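Local coordinates for peroxiredoxin (Akkermansia muciniphila, PDB 6KHX), which probably reduces hydrogen peroxide and organic peroxides as a typical two-cysteine peroxiredoxin, working with cysteines on paired subunits, at residues Ile135-Leu140 / Gln152-Phe157; Arg168-Ala172 / Gly186-Gly190; Ala13-Asn18 / Ser98-Ser103. All blocks are in the same frame, centred on the assembly; numbering follows the deposited sequence.

How the contacts relate
The three contacts illustrate how a thioredoxin-fold core is extended by extra strands on one side and joined to a partner subunit on the other. Contacts 1 and 3 lie on the same mixed sheet, their centres about 19 Å apart: contact 1 is its hairpin at one margin, contact 3 an added pair toward the other. Contact 2 follows contact 1 along the chain, centres about 22 Å apart, and both touch the second subunit. Contacts 2 and 3 stand on opposite sides of the chain's centre, about 28 Å between centres. Arg138 of contact 1 touches Cys49, by family motif probably the peroxidatic cysteine. A calcium ion lies about 12 Å from the side chain of Ala136.

Contact 1 of 3, residues Ile135-Leu140 / Gln152-Phe157; sequences IAYRGL and QLINDF
Tyr137 and Phe157 lay their rings together as an offset stack, centroids 4.2 Å apart and planes 24° from parallel. Tyr137 CE1 sits over one face of the Phe157 ring, toward its rim, 3.4 Å from Phe157 CZ. Phe157 CG lies anti to the carbonyl carbon (chi1 -68°), which brings the ring back over Tyr137 although its CB starts away from the facing strand. Ala136 O meets the edge of the same ring, in plane, 3.6 Å from Phe157 CE1. Tyr137 CB rests on Ile154 CG2 at 3.7 Å.

On the face it shares with Asn155, Arg138 extends from CG to NE and brings the edge of its guanidinium to one carbonyl: NH2 donates to Phe157 O at 2.9 Å, in the guanidinium plane; NE also points there, modelled too close to be taken literally. The opposite corner, NH1, makes a salt bridge with Glu52; held from two sides, the group should rotate little.

The strands pair antiparallel, hydrogen-bonded at Arg138-Asn155 and Leu140-Leu153 on either side of non-hydrogen-bonded Gly139-Ile154. In this hairpin, 138-143 lies between strand 35-40 and 149-155; helix 48-58 packs against Arg138 and Leu140, while 149-155 pairs with a strand of the second subunit.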
loop_
_atom_site.group_PDB
_atom_site.type_symbol
_atom_site.label_atom_id
_atom_site.label_comp_id
_atom_site.label_asym_id
_atom_site.label_seq_id
_atom_site.Cartn_x
_atom_site.Cartn_y
_atom_site.Cartn_z
ATOM N N ILE B 135 -0.912 -27.255 21.893
ATOM C CA ILE B 135 0.003 -28.165 22.570
ATOM C C ILE B 135 0.826 -28.875 21.504
ATOM O O ILE B 135 0.475 -28.890 20.322
ATOM C CB ILE B 135 -0.722 -29.196 23.463
ATOM C CG1 ILE B 135 -1.699 -30.031 22.638
ATOM C CG2 ILE B 135 -1.459 -28.508 24.604
ATOM C CD1 ILE B 135 -2.528 -30.980 23.481
ATOM N N ALA B 136 1.942 -29.458 21.936
ATOM C CA ALA B 136 2.882 -30.075 21.007
ATOM C C ALA B 136 2.467 -31.499 20.652
ATOM O O ALA B 136 2.051 -32.277 21.516
ATOM C CB ALA B 136 4.291 -30.081 21.598
ATOM N N TYR B 137 2.589 -31.833 19.368
ATOM C CA TYR B 137 2.478 -33.211 18.921
ATOM C C TYR B 137 3.736 -33.989 19.312
ATOM O O TYR B 137 4.727 -33.428 19.789
ATOM C CB TYR B 137 2.280 -33.272 17.406
ATOM C CG TYR B 137 0.850 -33.117 16.933
ATOM C CD1 TYR B 137 -0.112 -34.082 17.229
ATOM C CD2 TYR B 137 0.461 -32.023 16.165
ATOM C CE1 TYR B 137 -1.422 -33.951 16.787
ATOM C CE2 TYR B 137 -0.846 -31.885 15.718
ATOM C CZ TYR B 137 -1.781 -32.852 16.035
ATOM O OH TYR B 137 -3.078 -32.727 15.595
ATOM N N ARG B 138 3.693 -35.309 19.103
ATOM C CA ARG B 138 4.812 -36.180 19.473
ATOM C C ARG B 138 5.913 -36.022 18.430
ATOM O O ARG B 138 6.031 -36.787 17.467
ATOM C CB ARG B 138 4.354 -37.627 19.622
ATOM C CG ARG B 138 3.337 -37.769 20.727
ATOM C CD ARG B 138 3.023 -39.195 21.104
ATOM N NE ARG B 138 1.801 -39.193 21.893
ATOM C CZ ARG B 138 1.730 -38.846 23.173
ATOM N NH1 ARG B 138 2.825 -38.498 23.839
ATOM N NH2 ARG B 138 0.555 -38.854 23.789
ATOM N N GLY B 139 6.732 -34.999 18.631
ATOM C CA GLY B 139 7.743 -34.610 17.650
ATOM C C GLY B 139 9.135 -35.026 18.110
ATOM O O GLY B 139 9.458 -34.903 19.285
ATOM N N LEU B 140 9.964 -35.474 17.177
ATOM C CA LEU B 140 11.308 -35.900 17.553
ATOM C C LEU B 140 12.311 -35.405 16.523
ATOM O O LEU B 140 12.056 -35.465 15.317
ATOM C CB LEU B 140 11.404 -37.428 17.700
ATOM C CG LEU B 140 12.768 -37.970 18.142
ATOM C CD1 LEU B 140 12.614 -39.115 19.141
ATOM C CD2 LEU B 140 13.597 -38.414 16.940
ATOM N N GLN B 152 13.837 -35.857 11.494
ATOM C CA GLN B 152 12.689 -35.415 12.269
ATOM C C GLN B 152 11.508 -36.337 11.999
ATOM O O GLN B 152 11.373 -36.908 10.911
ATOM C CB GLN B 152 12.298 -33.963 11.969
ATOM C CG GLN B 152 11.836 -33.713 10.552
ATOM C CD GLN B 152 11.285 -32.311 10.376
ATOM O OE1 GLN B 152 11.991 -31.401 9.928
ATOM N NE2 GLN B 152 10.024 -32.119 10.764
ATOM N N LEU B 153 10.637 -36.438 13.002
ATOM C CA LEU B 153 9.526 -37.378 13.028
ATOM C C LEU B 153 8.431 -36.780 13.895
ATOM O O LEU B 153 8.715 -36.276 14.987
ATOM C CB LEU B 153 9.996 -38.726 13.594
ATOM C CG LEU B 153 9.065 -39.836 14.076
ATOM C CD1 LEU B 153 9.825 -41.149 14.044
ATOM C CD2 LEU B 153 8.536 -39.589 15.481
ATOM N N ILE B 154 7.188 -36.845 13.422
ATOM C CA ILE B 154 6.043 -36.363 14.188
ATOM C C ILE B 154 4.940 -37.408 14.145
ATOM O O ILE B 154 4.545 -37.862 13.066
ATOM C CB ILE B 154 5.505 -35.018 13.664
ATOM C CG1 ILE B 154 6.635 -34.011 13.458
ATOM C CG2 ILE B 154 4.465 -34.468 14.631
ATOM C CD1 ILE B 154 6.165 -32.714 12.863
ATOM N N ASN B 155 4.429 -37.766 15.318
ATOM C CA ASN B 155 3.330 -38.710 15.449
ATOM C C ASN B 155 2.096 -38.017 16.008
ATOM O O ASN B 155 2.194 -37.079 16.810
ATOM C CB ASN B 155 3.706 -39.885 16.360
ATOM C CG ASN B 155 4.556 -40.918 15.657
ATOM O OD1 ASN B 155 4.930 -40.748 14.493
ATOM N ND2 ASN B 155 4.863 -42.003 16.356
ATOM N N ASP B 156 0.932 -38.491 15.571
ATOM C CA ASP B 156 -0.321 -38.081 16.182
ATOM C C ASP B 156 -0.341 -38.466 17.662
ATOM O O ASP B 156 0.409 -39.334 18.121
ATOM C CB ASP B 156 -1.497 -38.712 15.439
ATOM C CG ASP B 156 -2.814 -38.058 15.770
ATOM O OD1 ASP B 156 -2.823 -37.111 16.582
ATOM O OD2 ASP B 156 -3.842 -38.485 15.204
ATOM N N PHE B 157 -1.227 -37.807 18.409
ATOM C CA PHE B 157 -1.293 -37.957 19.864
ATOM C C PHE B 157 -1.307 -39.400 20.367
ATOM O O PHE B 157 -0.539 -39.706 21.292
ATOM C CB PHE B 157 -2.519 -37.182 20.365
ATOM C CG PHE B 157 -2.396 -35.682 20.227
ATOM C CD1 PHE B 157 -1.246 -35.021 20.635
ATOM C CD2 PHE B 157 -3.422 -34.937 19.660
ATOM C CE1 PHE B 157 -1.133 -33.647 20.506
ATOM C CE2 PHE B 157 -3.314 -33.563 19.525
ATOM C CZ PHE B 157 -2.169 -32.918 19.950
#

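Contact 2 of 3, residues Arg168-Ala172 / Gly186-Gly190; sequences RVVDA and GWHKG
Arg168 meets Trp187 and His188 where the C-terminal arm of a typical two-cysteine peroxiredoxin runs back along helix 163-179. From CB the chain leaves with CG anti to the backbone N (chi1 -169°), which carries it off the helix toward the arm. CG comes within 3.3 Å of Trp187 O and also flanks His188 CD2. CD then lies over one face of the His188 imidazole, a CH-pi contact 3.9 Å from the ring centroid, with the two side chains crossing at about a right angle. A bend at chi3 (76°) turns the guanidinium back toward the arm's backbone. There NH1 donates to Trp187 O, on a lone pair in the carbonyl plane and nearly in its own guanidinium plane. NH2 faces elsewhere, bridging to Glu165 and bonding to Gly160 O of the second subunit, so the group is held from several directions.

One turn further, the Trp187 indole brings the edge of its six-membered ring to Asp171 C, 3.6 Å from CZ3, and CE3 touches Ala172 CB. Its far end is tied by NE1 to Glu191 O. Asp171, salt-bridged to Arg66, faces the aliphatic part of Lys189, whose NZ remains 4.4 Å from Asp171 OD1, beyond a salt bridge. The one hydrogen bond between the segments, Arg168 NH1 to Trp187 O, is 2.9 Å long with 155° at the hydrogen.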
loop_
_atom_site.group_PDB
_atom_site.type_symbol
_atom_site.label_atom_id
_atom_site.label_comp_id
_atom_site.label_asym_id
_atom_site.label_seq_id
_atom_site.Cartn_x
_atom_site.Cartn_y
_atom_site.Cartn_z
ATOM N N ARG B 168 18.623 -46.174 16.049
ATOM C CA ARG B 168 19.058 -46.598 14.722
ATOM C C ARG B 168 19.452 -45.401 13.872
ATOM O O ARG B 168 20.470 -45.433 13.171
ATOM C CB ARG B 168 17.952 -47.391 14.028
ATOM C CG ARG B 168 18.406 -48.094 12.765
ATOM C CD ARG B 168 17.236 -48.609 11.951
ATOM N NE ARG B 168 16.559 -47.539 11.225
ATOM C CZ ARG B 168 16.921 -47.117 10.015
ATOM N NH1 ARG B 168 17.949 -47.682 9.400
ATOM N NH2 ARG B 168 16.256 -46.135 9.415
ATOM N N VAL B 169 18.652 -44.332 13.921
ATOM C CA VAL B 169 18.974 -43.137 13.153
ATOM C C VAL B 169 20.246 -42.483 13.687
ATOM O O VAL B 169 21.068 -41.976 12.914
ATOM C CB VAL B 169 17.778 -42.164 13.156
ATOM C CG1 VAL B 169 18.119 -40.914 12.389
ATOM C CG2 VAL B 169 16.564 -42.823 12.528
ATOM N N VAL B 170 20.438 -42.496 15.010
ATOM C CA VAL B 170 21.685 -41.984 15.575
ATOM C C VAL B 170 22.875 -42.760 15.025
ATOM O O VAL B 170 23.879 -42.174 14.598
ATOM C CB VAL B 170 21.647 -42.039 17.111
ATOM C CG1 VAL B 170 23.043 -41.819 17.679
ATOM C CG2 VAL B 170 20.681 -41.001 17.656
ATOM N N ASP B 171 22.780 -44.092 15.032
ATOM C CA ASP B 171 23.878 -44.912 14.531
ATOM C C ASP B 171 24.130 -44.645 13.056
ATOM O O ASP B 171 25.283 -44.602 12.618
ATOM C CB ASP B 171 23.604 -46.397 14.782
ATOM C CG ASP B 171 23.782 -46.784 16.242
ATOM O OD1 ASP B 171 24.528 -46.080 16.965
ATOM O OD2 ASP B 171 23.187 -47.797 16.669
ATOM N N ALA B 172 23.068 -44.455 12.272
ATOM C CA ALA B 172 23.258 -44.163 10.855
ATOM C C ALA B 172 23.958 -42.819 10.655
ATOM O O ALA B 172 24.886 -42.708 9.842
ATOM C CB ALA B 172 21.917 -44.189 10.126
ATOM N N GLY B 186 16.871 -49.904 6.254
ATOM C CA GLY B 186 16.931 -50.887 7.316
ATOM C C GLY B 186 18.303 -51.121 7.902
ATOM O O GLY B 186 18.482 -52.088 8.652
ATOM N N TRP B 187 19.266 -50.246 7.618
ATOM C CA TRP B 187 20.625 -50.444 8.098
ATOM C C TRP B 187 20.686 -50.362 9.619
ATOM O O TRP B 187 20.031 -49.522 10.245
ATOM C CB TRP B 187 21.557 -49.410 7.468
ATOM C CG TRP B 187 22.978 -49.531 7.928
ATOM C CD1 TRP B 187 23.976 -50.256 7.338
ATOM C CD2 TRP B 187 23.568 -48.886 9.063
ATOM N NE1 TRP B 187 25.146 -50.113 8.047
ATOM C CE2 TRP B 187 24.924 -49.275 9.107
ATOM C CE3 TRP B 187 23.081 -48.020 10.048
ATOM C CZ2 TRP B 187 25.795 -48.832 10.098
ATOM C CZ3 TRP B 187 23.948 -47.581 11.037
ATOM C CH2 TRP B 187 25.291 -47.989 11.054
ATOM N N HIS B 188 21.487 -51.248 10.210
ATOM C CA HIS B 188 21.777 -51.235 11.635
ATOM C C HIS B 188 23.283 -51.281 11.832
ATOM O O HIS B 188 24.033 -51.683 10.940
ATOM C CB HIS B 188 21.114 -52.409 12.382
ATOM C CG HIS B 188 19.621 -52.320 12.458
ATOM N ND1 HIS B 188 18.793 -52.716 11.428
ATOM C CD2 HIS B 188 18.806 -51.879 13.448
ATOM C CE1 HIS B 188 17.533 -52.521 11.779
ATOM N NE2 HIS B 188 17.514 -52.014 13.000
ATOM N N LYS B 189 23.715 -50.852 13.014
ATOM C CA LYS B 189 25.137 -50.832 13.319
ATOM C C LYS B 189 25.713 -52.236 13.198
ATOM O O LYS B 189 25.142 -53.204 13.710
ATOM C CB LYS B 189 25.371 -50.263 14.718
ATOM C CG LYS B 189 26.823 -49.914 15.013
ATOM C CD LYS B 189 26.941 -49.111 16.303
ATOM C CE LYS B 189 28.371 -48.656 16.555
ATOM N NZ LYS B 189 28.472 -47.815 17.785
ATOM N N GLY B 190 26.827 -52.346 12.475
ATOM C CA GLY B 190 27.478 -53.606 12.203
ATOM C C GLY B 190 27.189 -54.187 10.832
ATOM O O GLY B 190 27.950 -55.044 10.366
#

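Contact 3 of 3, residues Ala13-Asn18 / Ser98-Ser103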
loop_
_atom_site.group_PDB
_atom_site.type_symbol
_atom_site.label_atom_id
_atom_site.label_comp_id
_atom_site.label_asym_id
_atom_site.label_seq_id
_atom_site.Cartn_x
_atom_site.Cartn_y
_atom_site.Cartn_z
ATOM N N ALA B 13 14.996 -21.639 28.058
ATOM C CA ALA B 13 13.790 -21.749 28.856
ATOM C C ALA B 13 14.119 -22.401 30.189
ATOM O O ALA B 13 15.218 -22.918 30.408
ATOM C CB ALA B 13 12.708 -22.540 28.115
ATOM N N ASN B 14 13.149 -22.351 31.093
ATOM C CA ASN B 14 13.244 -23.114 32.321
ATOM C C ASN B 14 13.131 -24.598 32.000
ATOM O O ASN B 14 12.431 -25.004 31.064
ATOM C CB ASN B 14 12.131 -22.703 33.284
ATOM C CG ASN B 14 12.223 -21.250 33.682
ATOM O OD1 ASN B 14 13.313 -20.720 33.879
ATOM N ND2 ASN B 14 11.077 -20.590 33.778
ATOM N N ALA B 15 13.813 -25.414 32.798
ATOM C CA ALA B 15 13.765 -26.855 32.603
ATOM C C ALA B 15 13.887 -27.539 33.952
ATOM O O ALA B 15 14.229 -26.918 34.961
ATOM C CB ALA B 15 14.866 -27.334 31.653
ATOM N N VAL B 16 13.572 -28.827 33.966
ATOM C CA VAL B 16 13.860 -29.702 35.092
ATOM C C VAL B 16 14.995 -30.612 34.669
ATOM O O VAL B 16 14.847 -31.414 33.739
ATOM C CB VAL B 16 12.632 -30.501 35.544
ATOM C CG1 VAL B 16 12.885 -31.120 36.901
ATOM C CG2 VAL B 16 11.458 -29.566 35.676
ATOM N N VAL B 17 16.142 -30.444 35.317
ATOM C CA VAL B 17 17.316 -31.276 35.104
ATOM C C VAL B 17 17.610 -31.980 36.419
ATOM O O VAL B 17 17.724 -31.327 37.465
ATOM C CB VAL B 17 18.528 -30.452 34.627
ATOM C CG1 VAL B 17 19.704 -31.363 34.337
ATOM C CG2 VAL B 17 18.172 -29.646 33.387
ATOM N N ASN B 18 17.701 -33.309 36.365
ATOM C CA ASN B 18 17.907 -34.133 37.555
ATOM C C ASN B 18 16.906 -33.774 38.651
ATOM O O ASN B 18 17.249 -33.659 39.830
ATOM C CB ASN B 18 19.350 -34.011 38.056
ATOM C CG ASN B 18 19.768 -35.182 38.932
ATOM O OD1 ASN B 18 19.230 -36.287 38.820
ATOM N ND2 ASN B 18 20.749 -34.948 39.797
ATOM N N SER B 98 15.639 -38.208 34.795
ATOM C CA SER B 98 16.721 -37.329 35.218
ATOM C C SER B 98 17.264 -36.414 34.128
ATOM O O SER B 98 17.948 -35.440 34.458
ATOM C CB SER B 98 17.887 -38.158 35.770
ATOM O OG SER B 98 18.392 -39.029 34.771
ATOM N N TYR B 99 17.009 -36.706 32.851
ATOM C CA TYR B 99 17.481 -35.853 31.770
ATOM C C TYR B 99 16.654 -34.564 31.722
ATOM O O TYR B 99 15.596 -34.470 32.350
ATOM C CB TYR B 99 17.432 -36.610 30.442
ATOM C CG TYR B 99 16.078 -37.152 30.081
ATOM C CD1 TYR B 99 15.143 -36.357 29.430
ATOM C CD2 TYR B 99 15.735 -38.464 30.378
ATOM C CE1 TYR B 99 13.901 -36.851 29.094
ATOM C CE2 TYR B 99 14.496 -38.969 30.043
ATOM C CZ TYR B 99 13.584 -38.157 29.406
ATOM O OH TYR B 99 12.351 -38.655 29.076
ATOM N N PRO B 100 17.116 -33.544 30.991
ATOM C CA PRO B 100 16.402 -32.257 31.001
ATOM C C PRO B 100 15.021 -32.364 30.369
ATOM O O PRO B 100 14.854 -32.947 29.294
ATOM C CB PRO B 100 17.316 -31.333 30.187
ATOM C CG PRO B 100 18.654 -31.978 30.226
ATOM C CD PRO B 100 18.377 -33.451 30.236
ATOM N N ILE B 101 14.031 -31.798 31.055
ATOM C CA ILE B 101 12.680 -31.645 30.530
ATOM C C ILE B 101 12.401 -30.153 30.452
ATOM O O ILE B 101 12.240 -29.491 31.486
ATOM C CB ILE B 101 11.632 -32.361 31.388
ATOM C CG1 ILE B 101 12.083 -33.800 31.675
ATOM C CG2 ILE B 101 10.279 -32.313 30.689
ATOM C CD1 ILE B 101 11.174 -34.565 32.624
ATOM N N VAL B 102 12.368 -29.620 29.228
ATOM C CA VAL B 102 12.261 -28.186 28.992
ATOM C C VAL B 102 10.810 -27.749 29.116
ATOM O O VAL B 102 9.891 -28.445 28.669
ATOM C CB VAL B 102 12.825 -27.839 27.602
ATOM C CG1 VAL B 102 12.662 -26.347 27.302
ATOM C CG2 VAL B 102 14.268 -28.259 27.509
ATOM N N SER B 103 10.598 -26.570 29.690
ATOM C CA SER B 103 9.275 -25.965 29.761
ATOM C C SER B 103 9.133 -24.949 28.628
ATOM O O SER B 103 9.697 -23.852 28.697
ATOM C CB SER B 103 9.059 -25.307 31.121
ATOM O OG SER B 103 7.890 -24.506 31.116
HETATM O O HOH W 1 10.292 -21.881 30.353
#
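Ala13 sets its methyl against Ser103 and Val102: CB is 3.3 Å from Ser103 O and also touches Val102 CG1. A water continues the pairing beyond the last direct bond, accepting from Asn14 N at 3.0 Å and donating to Ser103 O. Asn14 O accepts a hydrogen bond from Ser103 N at 2.8 Å, while Ser103 CB lies alongside the same oxygen. The Ser103 hydroxyl is turned elsewhere, to Asp76 O.

Ala15 faces Val102 in an antiparallel non-hydrogen-bonded pair, the CA atoms 4.1 Å apart. Here CA of Ala15 makes a CA-H...O contact with Ile101 O, and the small methyl lies against Val102 CA, on the face that Phe25 covers. Val16 reverses the pattern. With Ile101 it forms a hydrogen-bonded pair, N to O in both directions, the bond from Ile101 N to Val16 O measuring 2.8 Å. Their side chains occupy the other face, where both touch His81 of helix 78-85.

At Val17, whose nearest partner is Pro100, the contact is made by side chains: with CG1 anti to the backbone N (chi1 -177°), CG2 falls beside the backbone N and packs on Pro100 CB at 3.7 Å, and the two side chains cross obliquely. Asn18 recovers a backbone bond, its N donating to Ser98 O at 2.9 Å, and OD1 comes near Ser98 CB. Positive phi and psi (50°, 42°) put Asn18 in the left-handed region, where the chain turns toward strand 20-22.

Strand 13-17 thus joins 101-103 antiparallel, while 101-103 itself runs parallel to 68-74. Such a pair lies outside the four-stranded thioredoxin core formed here by 68-74, 35-40, 138-143 and 149-155, the kind of sheet extension by which peroxiredoxins enlarge the thioredoxin fold.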